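Long-range contacts in cellulosome anchoring protein cohesin region (Clostridium thermocellum, PDB 4JO5), which probably acts as a scaffolding protein of the cellulosome, with a family 3a carbohydrate-binding module that holds the complex to cellulose: residues 14-19 against 165-170; 33-38 against 136-141; 72-77 against 123-128. One frame throughout, in Å; residues are numbered along the deposited sequence.

Interaction 1: 14-19 against 165-170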
loop_
_atom_site.group_PDB
_atom_site.type_symbol
_atom_site.label_atom_id
_atom_site.label_comp_id
_atom_site.label_asym_id
_atom_site.label_seq_id
_atom_site.Cartn_x
_atom_site.Cartn_y
_atom_site.Cartn_z
ATOM N N PRO A 14 13.126 0.674 10.636
ATOM C CA PRO A 14 13.226 -0.760 10.965
ATOM C C PRO A 14 12.143 -1.600 10.300
ATOM O O PRO A 14 11.033 -1.124 10.063
ATOM C CB PRO A 14 13.008 -0.802 12.484
ATOM C CG PRO A 14 13.059 0.629 12.961
ATOM C CD PRO A 14 12.701 1.479 11.798
ATOM N N VAL A 15 12.458 -2.861 10.044
ATOM C CA VAL A 15 11.471 -3.802 9.527
ATOM C C VAL A 15 11.484 -5.085 10.339
ATOM O O VAL A 15 12.484 -5.468 10.953
ATOM C CB VAL A 15 11.734 -4.136 8.038
ATOM C CG1 VAL A 15 11.732 -2.863 7.200
ATOM C CG2 VAL A 15 13.061 -4.860 7.866
ATOM N N SER A 16 10.362 -5.762 10.318
ATOM C CA SER A 16 10.246 -7.019 11.018
ATOM C C SER A 16 11.049 -8.139 10.349
ATOM O O SER A 16 11.586 -9.000 11.027
ATOM C CB SER A 16 8.786 -7.405 11.081
ATOM O OG SER A 16 8.418 -7.551 12.398
ATOM N N GLY A 17 11.134 -8.120 9.027
ATOM C CA GLY A 17 11.892 -9.117 8.301
ATOM C C GLY A 17 11.044 -10.201 7.654
ATOM O O GLY A 17 11.599 -11.098 6.972
ATOM N N ASN A 18 9.719 -10.141 7.851
ATOM C CA ASN A 18 8.819 -11.142 7.268
ATOM C C ASN A 18 8.293 -10.711 5.908
ATOM O O ASN A 18 7.901 -11.546 5.073
ATOM C CB ASN A 18 7.633 -11.468 8.198
ATOM C CG ASN A 18 7.234 -10.299 9.095
ATOM O OD1 ASN A 18 7.177 -9.153 8.651
ATOM N ND2 ASN A 18 6.969 -10.591 10.376
ATOM N N LEU A 19 8.291 -9.403 5.692
ATOM C CA LEU A 19 7.865 -8.823 4.418
ATOM C C LEU A 19 8.886 -7.863 3.856
ATOM O O LEU A 19 9.574 -7.138 4.581
ATOM C CB LEU A 19 6.582 -8.013 4.603
ATOM C CG LEU A 19 5.362 -8.806 5.035
ATOM C CD1 LEU A 19 4.205 -7.848 5.161
ATOM C CD2 LEU A 19 5.045 -9.914 4.045
ATOM N N VAL A 165 -0.501 -5.591 13.264
ATOM C CA VAL A 165 0.835 -5.285 13.771
ATOM C C VAL A 165 1.693 -4.731 12.645
ATOM O O VAL A 165 1.875 -5.375 11.641
ATOM C CB VAL A 165 1.497 -6.552 14.309
ATOM C CG1 VAL A 165 2.907 -6.275 14.793
ATOM C CG2 VAL A 165 0.641 -7.148 15.420
ATOM N N LEU A 166 2.243 -3.553 12.834
ATOM C CA LEU A 166 3.120 -2.944 11.834
ATOM C C LEU A 166 4.423 -3.737 11.628
ATOM O O LEU A 166 5.209 -3.885 12.565
ATOM C CB LEU A 166 3.461 -1.524 12.307
ATOM C CG LEU A 166 4.388 -0.686 11.419
ATOM C CD1 LEU A 166 3.755 -0.442 10.086
ATOM C CD2 LEU A 166 4.676 0.653 12.105
ATOM N N VAL A 167 4.667 -4.228 10.414
ATOM C CA VAL A 167 5.898 -5.000 10.137
ATOM C C VAL A 167 6.837 -4.363 9.095
ATOM O O VAL A 167 7.938 -4.865 8.843
ATOM C CB VAL A 167 5.547 -6.404 9.660
ATOM C CG1 VAL A 167 4.835 -7.143 10.776
ATOM C CG2 VAL A 167 4.683 -6.329 8.394
ATOM N N TRP A 168 6.388 -3.277 8.484
ATOM C CA TRP A 168 7.140 -2.591 7.427
ATOM C C TRP A 168 6.701 -1.134 7.358
ATOM O O TRP A 168 5.500 -0.831 7.329
ATOM C CB TRP A 168 6.889 -3.221 6.043
ATOM C CG TRP A 168 7.582 -2.467 4.944
ATOM C CD1 TRP A 168 7.158 -1.321 4.332
ATOM C CD2 TRP A 168 8.849 -2.784 4.357
ATOM N NE1 TRP A 168 8.086 -0.908 3.406
ATOM C CE2 TRP A 168 9.135 -1.791 3.407
ATOM C CE3 TRP A 168 9.774 -3.814 4.547
ATOM C CZ2 TRP A 168 10.292 -1.804 2.639
ATOM C CZ3 TRP A 168 10.923 -3.827 3.773
ATOM C CH2 TRP A 168 11.164 -2.838 2.825
ATOM N N GLY A 169 7.685 -0.246 7.291
ATOM C CA GLY A 169 7.457 1.148 7.004
ATOM C C GLY A 169 7.276 1.989 8.247
ATOM O O GLY A 169 7.202 1.494 9.377
ATOM N N LYS A 170 7.178 3.291 8.019
ATOM C CA LYS A 170 7.033 4.250 9.101
ATOM C C LYS A 170 5.769 5.058 8.850
ATOM O O LYS A 170 5.646 5.671 7.797
ATOM C CB LYS A 170 8.229 5.185 9.097
ATOM C CG LYS A 170 8.144 6.296 10.161
ATOM C CD LYS A 170 9.416 7.129 10.221
ATOM C CE LYS A 170 9.247 8.319 11.151
ATOM N NZ LYS A 170 9.235 7.940 12.604
HETATM O O HOH W 1 9.106 0.428 11.121
HETATM O O HOH W 2 9.178 -6.923 7.298
#

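Interaction 2: 33-38 against 136-141. With CA (calcium ion), chain B; 1MZ (1-methylimidazole), chain I; SO4 (sulfate ion), chain E.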
loop_
_atom_site.group_PDB
_atom_site.type_symbol
_atom_site.label_atom_id
_atom_site.label_comp_id
_atom_site.label_asym_id
_atom_site.label_seq_id
_atom_site.Cartn_x
_atom_site.Cartn_y
_atom_site.Cartn_z
ATOM N N ASN A 33 -6.063 13.800 -11.401
ATOM C CA ASN A 33 -7.308 13.362 -10.798
ATOM C C ASN A 33 -7.435 11.850 -10.617
ATOM O O ASN A 33 -8.541 11.370 -10.362
ATOM C CB ASN A 33 -8.511 13.914 -11.550
ATOM C CG ASN A 33 -8.593 13.415 -12.950
ATOM O OD1 ASN A 33 -7.792 12.586 -13.380
ATOM N ND2 ASN A 33 -9.568 13.921 -13.687
ATOM N N SER A 34 -6.325 11.106 -10.754
ATOM C CA SER A 34 -6.247 9.740 -10.234
ATOM C C SER A 34 -4.855 9.516 -9.689
ATOM O O SER A 34 -3.871 9.979 -10.243
ATOM C CB SER A 34 -6.605 8.641 -11.271
ATOM O OG SER A 34 -5.516 8.332 -12.124
ATOM N N ILE A 35 -4.799 8.820 -8.568
ATOM C CA ILE A 35 -3.541 8.416 -7.963
ATOM C C ILE A 35 -3.402 6.913 -8.216
ATOM O O ILE A 35 -4.388 6.168 -8.112
ATOM C CB ILE A 35 -3.560 8.804 -6.470
ATOM C CG1 ILE A 35 -3.563 10.355 -6.385
ATOM C CG2 ILE A 35 -2.379 8.203 -5.740
ATOM C CD1 ILE A 35 -3.902 10.931 -5.043
ATOM N N ASN A 36 -2.204 6.464 -8.570
ATOM C CA ASN A 36 -2.027 5.094 -9.063
ATOM C C ASN A 36 -0.959 4.336 -8.316
ATOM O O ASN A 36 0.137 4.162 -8.821
ATOM C CB ASN A 36 -1.740 5.115 -10.562
ATOM C CG ASN A 36 -2.954 5.622 -11.370
ATOM O OD1 ASN A 36 -3.752 4.836 -11.862
ATOM N ND2 ASN A 36 -3.117 6.923 -11.434
ATOM N N PRO A 37 -1.278 3.893 -7.095
ATOM C CA PRO A 37 -0.284 3.203 -6.264
ATOM C C PRO A 37 -0.135 1.743 -6.695
ATOM O O PRO A 37 -1.140 1.049 -6.890
ATOM C CB PRO A 37 -0.903 3.272 -4.871
ATOM C CG PRO A 37 -2.367 3.308 -5.114
ATOM C CD PRO A 37 -2.561 4.080 -6.392
ATOM N N GLN A 38 1.100 1.282 -6.833
ATOM C CA GLN A 38 1.379 -0.094 -7.221
ATOM C C GLN A 38 2.203 -0.762 -6.141
ATOM O O GLN A 38 3.252 -0.243 -5.796
ATOM C CB GLN A 38 2.207 -0.143 -8.510
ATOM C CG GLN A 38 1.788 0.843 -9.580
ATOM C CD GLN A 38 0.549 0.396 -10.323
ATOM O OE1 GLN A 38 0.566 -0.613 -11.028
ATOM N NE2 GLN A 38 -0.539 1.147 -10.163
ATOM N N SER A 136 -12.262 15.515 -9.655
ATOM C CA SER A 136 -11.525 16.736 -9.419
ATOM C C SER A 136 -10.081 16.396 -9.048
ATOM O O SER A 136 -9.762 15.255 -8.697
ATOM C CB SER A 136 -12.202 17.547 -8.317
ATOM O OG SER A 136 -12.350 16.787 -7.132
ATOM N N ASN A 137 -9.207 17.390 -9.112
ATOM C CA ASN A 137 -7.775 17.147 -8.975
ATOM C C ASN A 137 -7.247 16.966 -7.555
ATOM O O ASN A 137 -7.753 17.527 -6.578
ATOM C CB ASN A 137 -7.006 18.259 -9.682
ATOM C CG ASN A 137 -7.134 18.174 -11.192
ATOM O OD1 ASN A 137 -7.167 17.088 -11.764
ATOM N ND2 ASN A 137 -7.213 19.316 -11.839
ATOM N N TYR A 138 -6.226 16.129 -7.483
ATOM C CA TYR A 138 -5.393 15.972 -6.317
ATOM C C TYR A 138 -4.098 16.714 -6.612
ATOM O O TYR A 138 -3.796 17.002 -7.768
ATOM C CB TYR A 138 -4.999 14.521 -6.141
ATOM C CG TYR A 138 -6.064 13.541 -5.715
ATOM C CD1 TYR A 138 -6.523 13.510 -4.408
ATOM C CD2 TYR A 138 -6.512 12.557 -6.590
ATOM C CE1 TYR A 138 -7.437 12.543 -3.987
ATOM C CE2 TYR A 138 -7.456 11.605 -6.189
ATOM C CZ TYR A 138 -7.905 11.591 -4.896
ATOM O OH TYR A 138 -8.839 10.641 -4.513
ATOM N N THR A 139 -3.331 16.981 -5.561
ATOM C CA THR A 139 -1.950 17.402 -5.684
ATOM C C THR A 139 -1.119 16.321 -5.041
ATOM O O THR A 139 -1.337 16.038 -3.855
ATOM C CB THR A 139 -1.736 18.689 -4.907
ATOM O OG1 THR A 139 -2.502 19.722 -5.528
ATOM C CG2 THR A 139 -0.262 19.079 -4.875
ATOM N N GLN A 140 -0.161 15.747 -5.777
ATOM C CA GLN A 140 0.614 14.622 -5.261
ATOM C C GLN A 140 1.874 15.017 -4.452
ATOM O O GLN A 140 2.352 14.226 -3.645
ATOM C CB GLN A 140 1.030 13.693 -6.405
ATOM C CG GLN A 140 -0.157 13.108 -7.185
ATOM C CD GLN A 140 0.230 11.822 -7.861
ATOM O OE1 GLN A 140 0.108 10.751 -7.273
ATOM N NE2 GLN A 140 0.737 11.917 -9.085
ATOM N N SER A 141 2.368 16.239 -4.637
ATOM C CA SER A 141 3.555 16.719 -3.915
ATOM C C SER A 141 3.403 16.907 -2.376
ATOM O O SER A 141 4.403 17.037 -1.663
ATOM C CB SER A 141 4.059 18.019 -4.543
ATOM O OG SER A 141 3.126 19.064 -4.376
HETATM CA CA CA B . -2.551 15.710 -1.780
HETATM N N1 1MZ I . -5.149 14.913 -15.451
HETATM C C2 1MZ I . -5.976 15.707 -14.649
HETATM N N3 1MZ I . -5.847 17.035 -15.072
HETATM C C4 1MZ I . -4.924 17.061 -16.162
HETATM C C5 1MZ I . -4.497 15.772 -16.392
HETATM C CM1 1MZ I . -4.984 13.499 -15.351
HETATM S S SO4 E . -10.153 21.020 -9.783
HETATM O O1 SO4 E . -8.986 21.777 -10.244
HETATM O O2 SO4 E . -10.132 20.961 -8.323
HETATM O O3 SO4 E . -11.387 21.668 -10.228
HETATM O O4 SO4 E . -10.129 19.663 -10.324
HETATM O O HOH W 3 -10.331 12.488 -8.658
HETATM O O HOH W 4 -0.066 8.386 -8.608
HETATM O O HOH W 5 -3.295 13.837 -3.259
#

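Interaction 3: 72-77 against 123-128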
loop_
_atom_site.group_PDB
_atom_site.type_symbol
_atom_site.label_atom_id
_atom_site.label_comp_id
_atom_site.label_asym_id
_atom_site.label_seq_id
_atom_site.Cartn_x
_atom_site.Cartn_y
_atom_site.Cartn_z
ATOM N N CYS A 72 -9.093 -1.911 -7.658
ATOM C CA CYS A 72 -7.952 -2.780 -7.926
ATOM C C CYS A 72 -8.048 -3.208 -9.380
ATOM O O CYS A 72 -8.910 -3.983 -9.738
ATOM C CB CYS A 72 -7.943 -4.011 -7.039
ATOM S SG CYS A 72 -6.472 -5.033 -7.349
ATOM N N ASP A 73 -7.203 -2.648 -10.231
ATOM C CA ASP A 73 -7.192 -3.020 -11.641
ATOM C C ASP A 73 -6.677 -4.436 -11.863
ATOM O O ASP A 73 -7.085 -5.121 -12.784
ATOM C CB ASP A 73 -6.286 -2.057 -12.429
ATOM C CG ASP A 73 -6.905 -0.666 -12.594
ATOM O OD1 ASP A 73 -8.152 -0.574 -12.667
ATOM O OD2 ASP A 73 -6.138 0.325 -12.638
ATOM N N HIS A 74 -5.732 -4.864 -11.042
ATOM C CA HIS A 74 -5.200 -6.198 -11.179
ATOM C C HIS A 74 -4.438 -6.539 -9.927
ATOM O O HIS A 74 -3.766 -5.682 -9.342
ATOM C CB HIS A 74 -4.253 -6.295 -12.377
ATOM C CG HIS A 74 -3.426 -7.543 -12.384
ATOM N ND1 HIS A 74 -2.101 -7.555 -11.998
ATOM C CD2 HIS A 74 -3.738 -8.821 -12.699
ATOM C CE1 HIS A 74 -1.634 -8.788 -12.080
ATOM N NE2 HIS A 74 -2.606 -9.575 -12.500
ATOM N N ALA A 75 -4.548 -7.796 -9.521
ATOM C CA ALA A 75 -3.689 -8.299 -8.457
ATOM C C ALA A 75 -3.445 -9.750 -8.696
ATOM O O ALA A 75 -4.342 -10.460 -9.133
ATOM C CB ALA A 75 -4.302 -8.091 -7.093
ATOM N N ALA A 76 -2.232 -10.201 -8.384
ATOM C CA ALA A 76 -1.920 -11.634 -8.510
ATOM C C ALA A 76 -0.888 -12.041 -7.484
ATOM O O ALA A 76 -0.088 -11.210 -7.019
ATOM C CB ALA A 76 -1.403 -11.927 -9.900
ATOM N N ILE A 77 -0.927 -13.315 -7.113
ATOM C CA ILE A 77 0.101 -13.924 -6.268
ATOM C C ILE A 77 0.981 -14.731 -7.182
ATOM O O ILE A 77 0.479 -15.544 -7.964
ATOM C CB ILE A 77 -0.519 -14.867 -5.233
ATOM C CG1 ILE A 77 -1.432 -14.088 -4.293
ATOM C CG2 ILE A 77 0.572 -15.603 -4.434
ATOM C CD1 ILE A 77 -2.371 -14.969 -3.490
ATOM N N HIS A 123 5.377 -13.550 -4.080
ATOM C CA HIS A 123 5.025 -12.145 -3.954
ATOM C C HIS A 123 3.664 -11.879 -4.485
ATOM O O HIS A 123 3.195 -12.584 -5.363
ATOM C CB HIS A 123 6.024 -11.227 -4.619
ATOM C CG HIS A 123 6.164 -11.414 -6.096
ATOM N ND1 HIS A 123 7.069 -12.289 -6.651
ATOM C CD2 HIS A 123 5.552 -10.793 -7.138
ATOM C CE1 HIS A 123 6.993 -12.224 -7.970
ATOM N NE2 HIS A 123 6.089 -11.316 -8.292
ATOM N N VAL A 124 3.031 -10.865 -3.916
ATOM C CA VAL A 124 1.718 -10.445 -4.376
ATOM C C VAL A 124 1.878 -9.040 -4.923
ATOM O O VAL A 124 2.454 -8.155 -4.282
ATOM C CB VAL A 124 0.639 -10.492 -3.264
ATOM C CG1 VAL A 124 1.077 -9.728 -2.007
ATOM C CG2 VAL A 124 -0.723 -9.964 -3.791
ATOM N N GLN A 125 1.390 -8.872 -6.138
ATOM C CA GLN A 125 1.417 -7.582 -6.813
ATOM C C GLN A 125 0.004 -7.024 -6.814
ATOM O O GLN A 125 -0.953 -7.743 -7.133
ATOM C CB GLN A 125 1.903 -7.791 -8.245
ATOM C CG GLN A 125 2.355 -6.528 -8.918
ATOM C CD GLN A 125 2.793 -6.782 -10.338
ATOM O OE1 GLN A 125 2.153 -6.326 -11.295
ATOM N NE2 GLN A 125 3.886 -7.532 -10.486
ATOM N N ILE A 126 -0.132 -5.755 -6.465
ATOM C CA ILE A 126 -1.435 -5.085 -6.447
ATOM C C ILE A 126 -1.309 -3.779 -7.192
ATOM O O ILE A 126 -0.560 -2.881 -6.787
ATOM C CB ILE A 126 -1.920 -4.739 -5.016
ATOM C CG1 ILE A 126 -1.942 -5.993 -4.137
ATOM C CG2 ILE A 126 -3.302 -4.105 -5.058
ATOM C CD1 ILE A 126 -0.737 -6.085 -3.195
ATOM N N GLN A 127 -2.060 -3.681 -8.276
ATOM C CA GLN A 127 -2.075 -2.492 -9.094
ATOM C C GLN A 127 -3.368 -1.732 -8.831
ATOM O O GLN A 127 -4.445 -2.208 -9.151
ATOM C CB GLN A 127 -1.968 -2.907 -10.569
ATOM C CG GLN A 127 -0.639 -3.628 -10.906
ATOM C CD GLN A 127 -0.520 -3.990 -12.390
ATOM O OE1 GLN A 127 -1.506 -4.326 -13.043
ATOM N NE2 GLN A 127 0.685 -3.911 -12.919
ATOM N N GLY A 128 -3.247 -0.549 -8.242
ATOM C CA GLY A 128 -4.402 0.175 -7.769
ATOM C C GLY A 128 -4.559 1.547 -8.389
ATOM O O GLY A 128 -3.652 2.060 -9.029
HETATM O O HOH W 6 -3.116 1.213 -12.093
#

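Interaction 1: 14-19 against 165-170
Val167 is overlain by Ser16, Asn18 and Leu19 of segment 14-19, a loop that runs into strand 19-25. The valine lies on strand 165-168, at the edge of one sheet of the beta sandwich, in a classic beta bulge: Val167 and Trp168 both face Ala160 of strand 159-162. The amide of Asn18 crosses Val167 at about a right angle, with OD1 3.4 Å from the valine CB. Of the two methyls, CG1 is anti to the carbonyl carbon (chi1 -64°) and turns to Asn18 OD1 and Ser16 OG, whereas CG2 packs 3.6 Å from CD1 of Leu19. Leu19 opens a strand of the other sheet, and the contact thus ties the two together. Trp168 extends its ring alongside Val15; CE3 comes within 3.4 Å of Val15 CG1 and also lies 3.3 Å from Leu19 O, while NE1 is hydrogen-bonded to Trp155 O. One water bridges Pro14 O and Gly169 O, donating to both. Another accepts from Gly17 N and Leu19 N and probably donates to Val167 O. The one direct hydrogen bond reaches that same oxygen from Ser16 N, 3.0 Å long and nearly straight at 174°, with the donor tilted 32° from the carbonyl plane.

Interaction 2: 33-38 against 136-141
Ile35 lays its CD1 methyl over one face of the Tyr138 ring, 3.5 Å from the centroid and 15° off the ring normal, a CH-pi contact. The isoleucine stands at about a right angle to the tyrosine; CG1, anti to the carbonyl carbon (chi1 -67°), brings the methyl over the ring. The backbone of Asn33 and Ser34 comes to the ring edge, and the hydroxyl of Tyr138 is hydrogen-bonded to Gln68. The Gln140 side chain runs antiparallel to that of Ile35, its OE1 3.8 Å from Ile35 CG1.

Water supplies the polar links between the segments. One molecule lies within bonding distance of both Asn33 O and Ser136 O, though it has more acceptors near it than protons to give. Another accepts from Asn36 N and donates to Gln140 OE1 at 2.7 Å, while NE2 of the same amide is held by the carbonyls of Ser29 and Asn27. Within 33-38, Asn36 ND2 bonds to Ser34 OG at 2.9 Å, in the plane of the amide.

These links join the lead-in to strand 37-43, in one sheet of the beta sandwich, to 138-139, which pairs with 31-32 in a small two-stranded antiparallel sheet beside the calcium site. Thr139 O binds the calcium at 2.4 Å, in a shell completed by a water and by Thr61, Asp63, Asn142 and Asp143.

The side-chain amides of Asn33 and Asn137, their planes 50° apart, lie beside a bound 1-methylimidazole: Asn137 OD1 is 3.4 Å from its C2, and Asn33 OD1 lies near its methyl. ND2 of Asn33 is tied to Trp135 O. On Asn137, the backbone N gives a hydrogen bond of 2.7 Å to O4 of a sulfate, probably from the crystallisation liquor, and ND2 adds a weak one to O1.

Interaction 3: 72-77 against 123-128
Gln127 N donates to His74 O at 2.8 Å, nearly along the C=O axis, and Ala76 and Gln125 pair through both their backbone groups: Gln125 N to Ala76 O at 2.9 Å, Ala76 N to Gln125 O at 3.0 Å. The strands are neighbours in a sheet of the beta sandwich, almost exactly antiparallel, their axes 4.7 Å apart. A classic beta bulge, with Asp73 and His74 both opposite Gln127, shifts the register by one residue; there Asp73 N makes a weak bond to Gln127 O (129° at the hydrogen). Water links Asp73 OD2 to Gly128 O, and the same carboxylate forms a salt bridge with Arg129, just beyond the two segments.

On the face that carries His74, Ala76, Gln125 and Gln127, the Gln127 amide is turned 70° from the imidazole plane, with OE1 3.4 Å from His74 CB. The ring is carried there by CG anti to the backbone N (chi1 166°), and its NE2 is hydrogen-bonded to Tyr84 OH. The other face is apolar: Cys72 SG meets Ile126 CG2 at 4.0 Å, and Ile77 packs on Val124 and Ala75 on Ile126.

The Asp73-Arg129 pair, His74 and Tyr84 match the planar strip that family 3a modules are thought to lay on crystalline cellulose; the backbone ladder, the arginine partner and the tyrosine bond would hold these polar groups in place for it.

Overall arrangement
Interactions 2 and 3 share a sheet: strands 37-43 and 123-132 are neighbours in it, and Pro37 O probably accepts a hydrogen bond from Gly128 N at 3.0 Å. Interaction 1 lies across the chain's centre from interaction 2, centres about 26 Å apart, and closes the loop within which the others are nested. Each buries an apolar part (Val167, Leu19 and Trp168; Ile35 and Tyr138; Ala75, Ile77, Val124 and Ile126) while loop or polar residues reach the surface; interaction 3 is nearest the centre. It is a regular strand pair; interaction 1 presses a loop on an edge strand with a single direct bond; interaction 2 relies on a ring contact and bridging waters, beside the calcium site.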